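Local coordinates for protein metallo-beta-lactamase (PDB 6K4X) that hydrolyses the beta-lactam ring of antibiotics as a two-zinc subclass B3 metallo-beta-lactamase, held here with a thiol inhibitor that bridges its metal ions, at residues K109-F114 / G149-G154; T71-D76 / A96-T101; T177-D182 / R250-T255. All coordinates share one frame; numbering follows the deposited sequence. Where two conformers were deposited one is given.

All three contacts border the same inhibitor, but at different depths. Contact 2 lies deepest: it joins the metal-binding turn 71-76 to the start of helix 99-104, and all of its touching residues are buried. Contact 1 is also largely buried and shares one zinc ion with contact 2, H150 supplying the third histidine; D111 reaches over to H74, and N98 to the 149-154 loop, so the two interlock. Contact 3 lies farther out, where loop 177-182 meets helix 241-260, and it touches contact 1 through H150 and P112. Chemistry follows depth: metal coordination and close packing inside, a water bridge between loops, then arginine and sulfate at the surface.

Contact 1 of 3, residues K109-F114 / G149-G154; sequences KSDPQF and GHTEGG. With ZN (zinc ion), chain B; D0U (4-azanyl-2-sulfanyl-benzoic acid), chain E.
D111 and Q113 are linked to H150 through one water instead of by direct bonds. The water oxygen lies 2.7 Å from both D111 OD1 and H150 O, placed to donate to either, and it accepts from Q113 NE2. The same water sits 3.8 Å above the centre of one face of the H150 imidazole. Q113 NE2 itself comes 3.6 Å from H150 CE1, its amide plane turned 55° from the ring. D111 OD1 is gripped a second time from within its own loop: Q113 N donates to its anti lone pair at 2.9 Å, closing an Asx turn inside the type I turn D111-F114. With CG anti to the backbone N (chi1 -170°), D111 runs alongside T151, OD2 lying 3.8 Å from T151 CG2 and hydrogen-bonded to H74. Both loops border the active site of the metallo-beta-lactamase fold, Q113 and H150 lining the inhibitor pocket, and 149-154 carries a zinc ligand: H150 NE2 binds the metal at 2.0 Å, while its ND1 is hydrogen-bonded to T177 O. H150 CE1 also comes within 3.4 Å of inhibitor atom C3. At the outer end, S110 CB rests against E152 OE2.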
loop_
_atom_site.group_PDB
_atom_site.type_symbol
_atom_site.label_atom_id
_atom_site.label_comp_id
_atom_site.label_asym_id
_atom_site.label_seq_id
_atom_site.Cartn_x
_atom_site.Cartn_y
_atom_site.Cartn_z
ATOM N N LYS A 109 -12.767 12.178 -11.671
ATOM C CA LYS A 109 -13.496 11.487 -12.731
ATOM C C LYS A 109 -12.567 10.626 -13.586
ATOM O O LYS A 109 -13.020 9.685 -14.275
ATOM C CB LYS A 109 -14.287 12.489 -13.571
ATOM C CG LYS A 109 -13.458 13.513 -14.314
ATOM C CD LYS A 109 -14.342 14.493 -15.046
ATOM C CE LYS A 109 -13.567 15.602 -15.718
ATOM N NZ LYS A 109 -14.506 16.542 -16.379
ATOM N N SER A 110 -11.261 10.830 -13.522
ATOM C CA SER A 110 -10.307 9.974 -14.224
ATOM C C SER A 110 -10.266 8.565 -13.624
ATOM O O SER A 110 -9.768 7.651 -14.256
ATOM C CB SER A 110 -8.918 10.573 -14.204
ATOM O OG SER A 110 -8.534 10.889 -12.877
ATOM N N ASP A 111 -10.697 8.411 -12.362
ATOM C CA ASP A 111 -10.621 7.099 -11.703
ATOM C C ASP A 111 -11.628 6.173 -12.364
ATOM O O ASP A 111 -12.796 6.527 -12.472
ATOM C CB ASP A 111 -10.896 7.268 -10.216
ATOM C CG ASP A 111 -10.613 6.031 -9.383
ATOM O OD1 ASP A 111 -11.107 4.945 -9.727
ATOM O OD2 ASP A 111 -9.899 6.187 -8.377
ATOM N N PRO A 112 -11.232 4.973 -12.835
ATOM C CA PRO A 112 -12.201 4.060 -13.439
ATOM C C PRO A 112 -13.414 3.761 -12.550
ATOM O O PRO A 112 -14.488 3.490 -13.075
ATOM C CB PRO A 112 -11.382 2.791 -13.677
ATOM C CG PRO A 112 -9.967 3.310 -13.891
ATOM C CD PRO A 112 -9.853 4.464 -12.922
ATOM N N GLN A 113 -13.251 3.803 -11.221
ATOM C CA GLN A 113 -14.359 3.565 -10.313
ATOM C C GLN A 113 -15.208 4.808 -10.049
ATOM O O GLN A 113 -16.197 4.713 -9.310
ATOM C CB GLN A 113 -13.847 2.977 -9.001
ATOM C CG GLN A 113 -13.323 1.564 -9.139
ATOM C CD GLN A 113 -12.894 1.029 -7.797
ATOM O OE1 GLN A 113 -13.720 0.591 -6.996
ATOM N NE2 GLN A 113 -11.612 1.110 -7.483
ATOM N N PHE A 114 -14.866 5.964 -10.607
ATOM C CA PHE A 114 -15.637 7.169 -10.358
ATOM C C PHE A 114 -17.111 6.933 -10.699
ATOM O O PHE A 114 -17.462 6.432 -11.787
ATOM C CB PHE A 114 -15.111 8.325 -11.202
ATOM C CG PHE A 114 -15.786 9.640 -10.925
ATOM C CD1 PHE A 114 -15.384 10.424 -9.853
ATOM C CD2 PHE A 114 -16.806 10.095 -11.740
ATOM C CE1 PHE A 114 -15.987 11.652 -9.612
ATOM C CE2 PHE A 114 -17.427 11.307 -11.469
ATOM C CZ PHE A 114 -17.012 12.086 -10.415
ATOM N N GLY A 149 -2.578 3.207 -12.606
ATOM C CA GLY A 149 -3.499 2.432 -13.376
ATOM C C GLY A 149 -4.787 2.202 -12.629
ATOM O O GLY A 149 -5.858 2.545 -13.099
ATOM N N HIS A 150 -4.699 1.628 -11.432
ATOM C CA HIS A 150 -5.844 1.585 -10.498
ATOM C C HIS A 150 -6.222 3.002 -10.051
ATOM O O HIS A 150 -7.411 3.297 -9.873
ATOM C CB HIS A 150 -5.529 0.613 -9.377
ATOM C CG HIS A 150 -6.597 0.434 -8.366
ATOM N ND1 HIS A 150 -7.615 -0.454 -8.543
ATOM C CD2 HIS A 150 -6.760 0.968 -7.138
ATOM C CE1 HIS A 150 -8.363 -0.470 -7.439
ATOM N NE2 HIS A 150 -7.890 0.435 -6.572
ATOM N N THR A 151 -5.196 3.839 -9.870
ATOM C CA THR A 151 -5.337 5.272 -9.685
ATOM C C THR A 151 -4.151 5.919 -10.384
ATOM O O THR A 151 -3.110 5.277 -10.566
ATOM C CB THR A 151 -5.347 5.725 -8.207
ATOM O OG1 THR A 151 -4.041 5.532 -7.640
ATOM C CG2 THR A 151 -6.429 5.091 -7.367
ATOM N N GLU A 152 -4.275 7.198 -10.735
ATOM C CA GLU A 152 -3.174 7.822 -11.457
ATOM C C GLU A 152 -1.939 8.009 -10.572
ATOM O O GLU A 152 -0.808 7.940 -11.068
ATOM C CB GLU A 152 -3.600 9.191 -11.986
ATOM C CG GLU A 152 -4.546 9.163 -13.167
ATOM C CD GLU A 152 -4.736 10.491 -13.873
ATOM O OE1 GLU A 152 -4.166 11.484 -13.406
ATOM O OE2 GLU A 152 -5.443 10.513 -14.913
ATOM N N GLY A 153 -2.142 8.233 -9.265
ATOM C CA GLY A 153 -1.009 8.525 -8.382
ATOM C C GLY A 153 -0.564 7.340 -7.537
ATOM O O GLY A 153 0.136 7.537 -6.552
ATOM N N GLY A 154 -0.882 6.114 -7.944
ATOM C CA GLY A 154 -0.500 4.932 -7.163
ATOM C C GLY A 154 0.997 4.824 -7.005
ATOM O O GLY A 154 1.727 5.007 -7.990
HETATM ZN ZN ZN B . -8.432 0.974 -4.704
HETATM O O2 D0U E . -7.378 -2.119 -4.027
HETATM C C7 D0U E . -7.969 -2.830 -4.870
HETATM O O1 D0U E . -7.352 -3.668 -5.589
HETATM C C3 D0U E . -9.435 -2.710 -5.086
HETATM C C2 D0U E . -10.032 -3.734 -5.872
HETATM C C4 D0U E . -10.227 -1.677 -4.553
HETATM S S1 D0U E . -9.775 -0.413 -3.499
HETATM C C5 D0U E . -11.603 -1.696 -4.876
HETATM C C6 D0U E . -12.189 -2.689 -5.663
HETATM N N1 D0U E . -13.553 -2.691 -5.925
HETATM C C1 D0U E . -11.402 -3.705 -6.130
HETATM O O HOH W 1 -9.953 2.497 -9.438
#

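Contact 2 of 3, residues T71-D76 / A96-T101; sequences THSHED and AANVDT. With ZN (zinc ion), chain B; ZN (zinc ion), chain C; D0U (4-azanyl-2-sulfanyl-benzoic acid), chain E.
S73 and N98 meet by packing rather than by a polar bond. S73 OG lies 3.2 Å from N98 CG, against the amide carbon, and although N98 ND2 is also near, the angle is too poor for a hydrogen bond. T101, three residues further on, also packs on the serine: its methyl CG2 stands 3.5 Å from S73 CB, tighter than usual for two carbons. That methyl is anti to the backbone N of T101, the rotation that presents it to S73. N98 ND2 also passes 3.8 Å from H72 CB, while the amide's firm polar partner is T151 OG1 in the 149-154 loop.

The metal bonds lie on the far side of the 71-76 turn. This segment is the family's HxHxDH motif, H74 standing at the N-cap of helix 75-78. H72 NE2 and H74 ND1 bind one zinc ion at 2.0 and 2.1 Å, with H150 as the third protein ligand. D76 OD2 binds the second zinc at 2.1 Å, joined there by H77 and H215. Inhibitor atom S1 bridges both metals, lying 2.3 Å from the first zinc, and carboxylate atom O2 also reaches the second.

A second-shell hydrogen bond holds the first imidazole, H72 ND1 pairing with D174. S73, between the two histidines in sequence, points its side chain the other way, into N98 and T101.

Chemically, then, the turn has two sides, one packed against the helix start and one given to zinc. The carboxylates behind the two histidines, D174 for H72 and D111 for H74, probably strengthen the electron donation of their rings to the metal.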
loop_
_atom_site.group_PDB
_atom_site.type_symbol
_atom_site.label_atom_id
_atom_site.label_comp_id
_atom_site.label_asym_id
_atom_site.label_seq_id
_atom_site.Cartn_x
_atom_site.Cartn_y
_atom_site.Cartn_z
ATOM N N THR A 71 -0.252 4.272 -0.611
ATOM C CA THR A 71 -0.273 3.511 -1.874
ATOM C C THR A 71 -1.232 4.186 -2.864
ATOM O O THR A 71 -0.817 4.717 -3.895
ATOM C CB THR A 71 -0.649 2.036 -1.665
ATOM O OG1 THR A 71 -1.889 1.973 -0.953
ATOM C CG2 THR A 71 0.433 1.253 -0.949
ATOM N N HIS A 72 -2.532 4.173 -2.553
ATOM C CA HIS A 72 -3.473 4.887 -3.377
ATOM C C HIS A 72 -4.665 5.366 -2.556
ATOM O O HIS A 72 -4.936 4.911 -1.446
ATOM C CB HIS A 72 -3.914 4.084 -4.615
ATOM C CG HIS A 72 -4.867 2.972 -4.340
ATOM N ND1 HIS A 72 -4.459 1.696 -4.089
ATOM C CD2 HIS A 72 -6.224 2.942 -4.304
ATOM C CE1 HIS A 72 -5.518 0.917 -3.934
ATOM N NE2 HIS A 72 -6.650 1.659 -4.038
ATOM N N SER A 73 -5.392 6.303 -3.170
ATOM C CA SER A 73 -6.359 7.165 -2.504
ATOM C C SER A 73 -7.790 6.652 -2.664
ATOM O O SER A 73 -8.653 7.364 -3.190
ATOM C CB SER A 73 -6.197 8.551 -3.057
ATOM O OG SER A 73 -6.183 8.545 -4.482
ATOM N N HIS A 74 -8.030 5.429 -2.154
ATOM C CA HIS A 74 -9.392 4.934 -1.953
ATOM C C HIS A 74 -9.604 4.710 -0.461
ATOM O O HIS A 74 -8.648 4.569 0.299
ATOM C CB HIS A 74 -9.654 3.631 -2.709
ATOM C CG HIS A 74 -9.626 3.807 -4.188
ATOM N ND1 HIS A 74 -9.324 2.803 -5.058
ATOM C CD2 HIS A 74 -9.928 4.891 -4.932
ATOM C CE1 HIS A 74 -9.414 3.283 -6.279
ATOM N NE2 HIS A 74 -9.782 4.545 -6.234
ATOM N N GLU A 75 -10.869 4.721 -0.060
ATOM C CA GLU A 75 -11.258 4.741 1.347
ATOM C C GLU A 75 -10.691 3.562 2.139
ATOM O O GLU A 75 -10.521 3.683 3.352
ATOM C CB GLU A 75 -12.775 4.808 1.465
ATOM C CG GLU A 75 -13.493 3.520 1.077
ATOM C CD GLU A 75 -15.003 3.423 1.258
ATOM O OE1 GLU A 75 -15.501 3.935 2.267
ATOM O OE2 GLU A 75 -15.679 2.805 0.395
ATOM N N ASP A 76 -10.510 2.407 1.519
ATOM C CA ASP A 76 -10.040 1.237 2.243
ATOM C C ASP A 76 -8.565 1.344 2.664
ATOM O O ASP A 76 -8.197 0.751 3.677
ATOM C CB ASP A 76 -10.310 -0.049 1.469
ATOM C CG ASP A 76 -9.762 -0.146 0.060
ATOM O OD1 ASP A 76 -9.627 0.900 -0.611
ATOM O OD2 ASP A 76 -9.509 -1.297 -0.367
ATOM N N ALA A 96 1.941 12.244 -7.196
ATOM C CA ALA A 96 1.490 13.601 -7.507
ATOM C C ALA A 96 -0.000 13.651 -7.806
ATOM O O ALA A 96 -0.670 14.557 -7.329
ATOM C CB ALA A 96 2.279 14.153 -8.672
ATOM N N ALA A 97 -0.497 12.722 -8.617
ATOM C CA ALA A 97 -1.870 12.803 -9.098
ATOM C C ALA A 97 -2.884 12.381 -8.034
ATOM O O ALA A 97 -4.062 12.555 -8.256
ATOM C CB ALA A 97 -2.021 11.954 -10.344
ATOM N N ASN A 98 -2.449 11.810 -6.915
ATOM C CA ASN A 98 -3.376 11.439 -5.830
ATOM C C ASN A 98 -3.355 12.442 -4.670
ATOM O O ASN A 98 -4.136 12.302 -3.725
ATOM C CB ASN A 98 -3.063 10.046 -5.279
ATOM C CG ASN A 98 -3.490 8.908 -6.191
ATOM O OD1 ASN A 98 -4.065 9.122 -7.263
ATOM N ND2 ASN A 98 -3.246 7.680 -5.767
ATOM N N VAL A 99 -2.479 13.450 -4.718
ATOM C CA VAL A 99 -2.399 14.422 -3.620
ATOM C C VAL A 99 -3.763 15.076 -3.368
ATOM O O VAL A 99 -4.214 15.169 -2.219
ATOM C CB VAL A 99 -1.284 15.454 -3.892
ATOM C CG1 VAL A 99 -1.394 16.664 -2.965
ATOM C CG2 VAL A 99 0.095 14.821 -3.785
ATOM N N ASP A 100 -4.412 15.561 -4.429
ATOM C CA ASP A 100 -5.639 16.286 -4.243
ATOM C C ASP A 100 -6.730 15.371 -3.660
ATOM O O ASP A 100 -7.533 15.792 -2.835
ATOM C CB ASP A 100 -6.060 16.920 -5.562
ATOM C CG ASP A 100 -7.121 17.970 -5.358
ATOM O OD1 ASP A 100 -6.850 18.918 -4.611
ATOM O OD2 ASP A 100 -8.198 17.805 -5.930
ATOM N N THR A 101 -6.730 14.105 -4.081
ATOM C CA THR A 101 -7.690 13.164 -3.583
ATOM C C THR A 101 -7.479 12.941 -2.085
ATOM O O THR A 101 -8.434 12.875 -1.299
ATOM C CB THR A 101 -7.602 11.814 -4.285
ATOM O OG1 THR A 101 -7.729 12.020 -5.692
ATOM C CG2 THR A 101 -8.675 10.877 -3.790
HETATM ZN ZN ZN B . -8.432 0.974 -4.704
HETATM ZN ZN ZN C . -8.332 -1.587 -2.039
HETATM O O2 D0U E . -7.378 -2.119 -4.027
HETATM C C7 D0U E . -7.969 -2.830 -4.870
HETATM O O1 D0U E . -7.352 -3.668 -5.589
HETATM C C3 D0U E . -9.435 -2.710 -5.086
HETATM C C2 D0U E . -10.032 -3.734 -5.872
HETATM C C4 D0U E . -10.227 -1.677 -4.553
HETATM S S1 D0U E . -9.775 -0.413 -3.499
HETATM C C5 D0U E . -11.603 -1.696 -4.876
HETATM C C6 D0U E . -12.189 -2.689 -5.663
HETATM N N1 D0U E . -13.553 -2.691 -5.925
HETATM C C1 D0U E . -11.402 -3.705 -6.130
#

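Contact 3 of 3, residues T177-D182 / R250-T255; sequences TAVSAD and RKRLET. With D0U (4-azanyl-2-sulfanyl-benzoic acid), chain E; SO4 (sulfate ion), chain G.
R252 reaches from the C-terminal helix 241-260 of this metallo-beta-lactamase fold to the loop that follows strand 166-173, a loop that forms one wall of the inhibitor pocket, where it meets A178. The polar link between them is slight: R252 NE donates to A178 O at 3.2 Å, but the angle is only 135° and the bond is weak. R252 NH1 makes a straighter hydrogen bond (155°) to O2 of a sulfate ion, probably from the crystallisation liquor, 2.9 Å away and in the guanidinium plane. The arginine's chain is extended from CG to NE, which carries the charged group alongside T177 and V179.

Van der Waals contacts of carbon with the guanidinium add to this. T177 CB sits over one face of it, nearer its border than its middle, while V179 CB approaches R252 NH2 at 3.7 Å. Deeper in, the apolar pair is A178 CB with L253 CD1; both side chains also touch L196 of helix 190-205.

On the pocket side, V179 CG1 packs near the inhibitor ring and its CG2 near the amino nitrogen N1. A chi1 of 53° turns T177 OG1 to the inhibitor carboxylate, and T177 OG1 donates to D0U O1 at 2.8 Å.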
loop_
_atom_site.group_PDB
_atom_site.type_symbol
_atom_site.label_atom_id
_atom_site.label_comp_id
_atom_site.label_asym_id
_atom_site.label_seq_id
_atom_site.Cartn_x
_atom_site.Cartn_y
_atom_site.Cartn_z
ATOM N N THR A 177 -5.197 -3.474 -9.924
ATOM C CA THR A 177 -6.428 -4.094 -10.371
ATOM C C THR A 177 -7.237 -3.162 -11.278
ATOM O O THR A 177 -7.567 -2.021 -10.932
ATOM C CB THR A 177 -7.253 -4.498 -9.155
ATOM O OG1 THR A 177 -7.395 -3.341 -8.330
ATOM C CG2 THR A 177 -6.619 -5.640 -8.395
ATOM N N ALA A 178 -7.668 -3.716 -12.402
ATOM C CA ALA A 178 -8.610 -3.090 -13.329
ATOM C C ALA A 178 -10.025 -3.372 -12.828
ATOM O O ALA A 178 -10.537 -4.517 -12.876
ATOM C CB ALA A 178 -8.414 -3.637 -14.722
ATOM N N VAL A 179 -10.636 -2.354 -12.229
ATOM C CA VAL A 179 -12.010 -2.437 -11.678
ATOM C C VAL A 179 -12.664 -1.094 -11.976
ATOM O O VAL A 179 -12.005 -0.078 -12.050
ATOM C CB VAL A 179 -11.982 -2.763 -10.173
ATOM C CG1 VAL A 179 -11.084 -1.807 -9.422
ATOM C CG2 VAL A 179 -13.337 -2.803 -9.476
ATOM N N SER A 180 -13.971 -1.084 -12.207
ATOM C CA SER A 180 -14.591 0.168 -12.616
ATOM C C SER A 180 -16.056 0.217 -12.217
ATOM O O SER A 180 -16.661 -0.781 -11.866
ATOM C CB SER A 180 -14.474 0.363 -14.097
ATOM O OG SER A 180 -15.395 -0.476 -14.804
ATOM N N ALA A 181 -16.613 1.414 -12.376
ATOM C CA ALA A 181 -18.057 1.602 -12.397
ATOM C C ALA A 181 -18.642 0.896 -13.626
ATOM O O ALA A 181 -17.964 0.666 -14.618
ATOM C CB ALA A 181 -18.389 3.080 -12.443
ATOM N N ASP A 182 -19.947 0.627 -13.572
ATOM C CA ASP A 182 -20.665 -0.030 -14.654
ATOM C C ASP A 182 -20.571 0.786 -15.950
ATOM O O ASP A 182 -20.626 0.209 -17.043
ATOM C CB ASP A 182 -22.133 -0.256 -14.273
ATOM C CG ASP A 182 -22.317 -1.401 -13.294
ATOM O OD1 ASP A 182 -21.374 -2.194 -13.134
ATOM O OD2 ASP A 182 -23.410 -1.502 -12.694
ATOM N N ARG A 250 -2.152 -8.391 -14.707
ATOM C CA ARG A 250 -2.225 -8.528 -16.141
ATOM C C ARG A 250 -3.403 -9.417 -16.541
ATOM O O ARG A 250 -4.145 -9.085 -17.462
ATOM C CB ARG A 250 -0.890 -9.037 -16.690
ATOM C CG ARG A 250 -0.853 -9.121 -18.207
ATOM C CD ARG A 250 0.517 -9.497 -18.742
ATOM N NE ARG A 250 1.537 -8.473 -18.549
ATOM C CZ ARG A 250 2.623 -8.557 -17.778
ATOM N NH1 ARG A 250 2.861 -9.628 -17.031
ATOM N NH2 ARG A 250 3.464 -7.530 -17.761
ATOM N N LYS A 251 -3.594 -10.533 -15.829
ATOM C CA LYS A 251 -4.686 -11.435 -16.139
ATOM C C LYS A 251 -6.041 -10.750 -15.931
ATOM O O LYS A 251 -6.979 -10.922 -16.708
ATOM C CB LYS A 251 -4.579 -12.701 -15.294
ATOM C CG LYS A 251 -5.798 -13.620 -15.374
ATOM C CD LYS A 251 -5.601 -14.958 -14.707
ATOM C CE LYS A 251 -4.463 -15.782 -15.271
ATOM N NZ LYS A 251 -4.615 -15.983 -16.722
ATOM N N ARG A 252 -6.172 -9.969 -14.863
ATOM C CA ARG A 252 -7.432 -9.302 -14.597
ATOM C C ARG A 252 -7.722 -8.288 -15.714
ATOM O O ARG A 252 -8.866 -8.187 -16.170
ATOM C CB ARG A 252 -7.378 -8.621 -13.231
ATOM C CG ARG A 252 -8.678 -7.956 -12.817
ATOM C CD ARG A 252 -8.626 -7.526 -11.361
ATOM N NE ARG A 252 -9.904 -6.975 -10.941
ATOM C CZ ARG A 252 -10.361 -6.936 -9.709
ATOM N NH1 ARG A 252 -9.649 -7.437 -8.721
ATOM N NH2 ARG A 252 -11.506 -6.326 -9.477
ATOM N N LEU A 253 -6.708 -7.550 -16.151
ATOM C CA LEU A 253 -6.932 -6.612 -17.243
ATOM C C LEU A 253 -7.245 -7.344 -18.549
ATOM O O LEU A 253 -8.160 -6.934 -19.266
ATOM C CB LEU A 253 -5.727 -5.696 -17.422
ATOM C CG LEU A 253 -5.832 -4.733 -18.613
ATOM C CD1 LEU A 253 -6.997 -3.772 -18.460
ATOM C CD2 LEU A 253 -4.532 -3.951 -18.758
ATOM N N GLU A 254 -6.526 -8.422 -18.856
ATOM C CA GLU A 254 -6.785 -9.105 -20.110
ATOM C C GLU A 254 -8.181 -9.720 -20.114
ATOM O O GLU A 254 -8.887 -9.674 -21.121
ATOM C CB GLU A 254 -5.712 -10.148 -20.402
ATOM C CG GLU A 254 -4.383 -9.503 -20.798
ATOM C CD GLU A 254 -4.442 -8.495 -21.954
ATOM O OE1 GLU A 254 -5.320 -8.629 -22.859
ATOM O OE2 GLU A 254 -3.648 -7.540 -21.984
ATOM N N THR A 255 -8.592 -10.283 -18.987
ATOM C CA THR A 255 -9.944 -10.814 -18.885
ATOM C C THR A 255 -10.963 -9.697 -19.129
ATOM O O THR A 255 -11.982 -9.877 -19.809
ATOM C CB THR A 255 -10.164 -11.489 -17.522
ATOM O OG1 THR A 255 -9.358 -12.668 -17.426
ATOM C CG2 THR A 255 -11.597 -11.930 -17.324
HETATM O O2 D0U E . -7.378 -2.119 -4.027
HETATM C C7 D0U E . -7.969 -2.830 -4.870
HETATM O O1 D0U E . -7.352 -3.668 -5.589
HETATM C C3 D0U E . -9.435 -2.710 -5.086
HETATM C C2 D0U E . -10.032 -3.734 -5.872
HETATM C C4 D0U E . -10.227 -1.677 -4.553
HETATM S S1 D0U E . -9.775 -0.413 -3.499
HETATM C C5 D0U E . -11.603 -1.696 -4.876
HETATM C C6 D0U E . -12.189 -2.689 -5.663
HETATM N N1 D0U E . -13.553 -2.691 -5.925
HETATM C C1 D0U E . -11.402 -3.705 -6.130
HETATM S S SO4 G . -7.536 -10.381 -8.676
HETATM O O1 SO4 G . -7.563 -10.770 -10.069
HETATM O O2 SO4 G . -7.165 -8.974 -8.480
HETATM O O3 SO4 G . -8.903 -10.596 -8.123
HETATM O O4 SO4 G . -6.612 -11.243 -7.931
#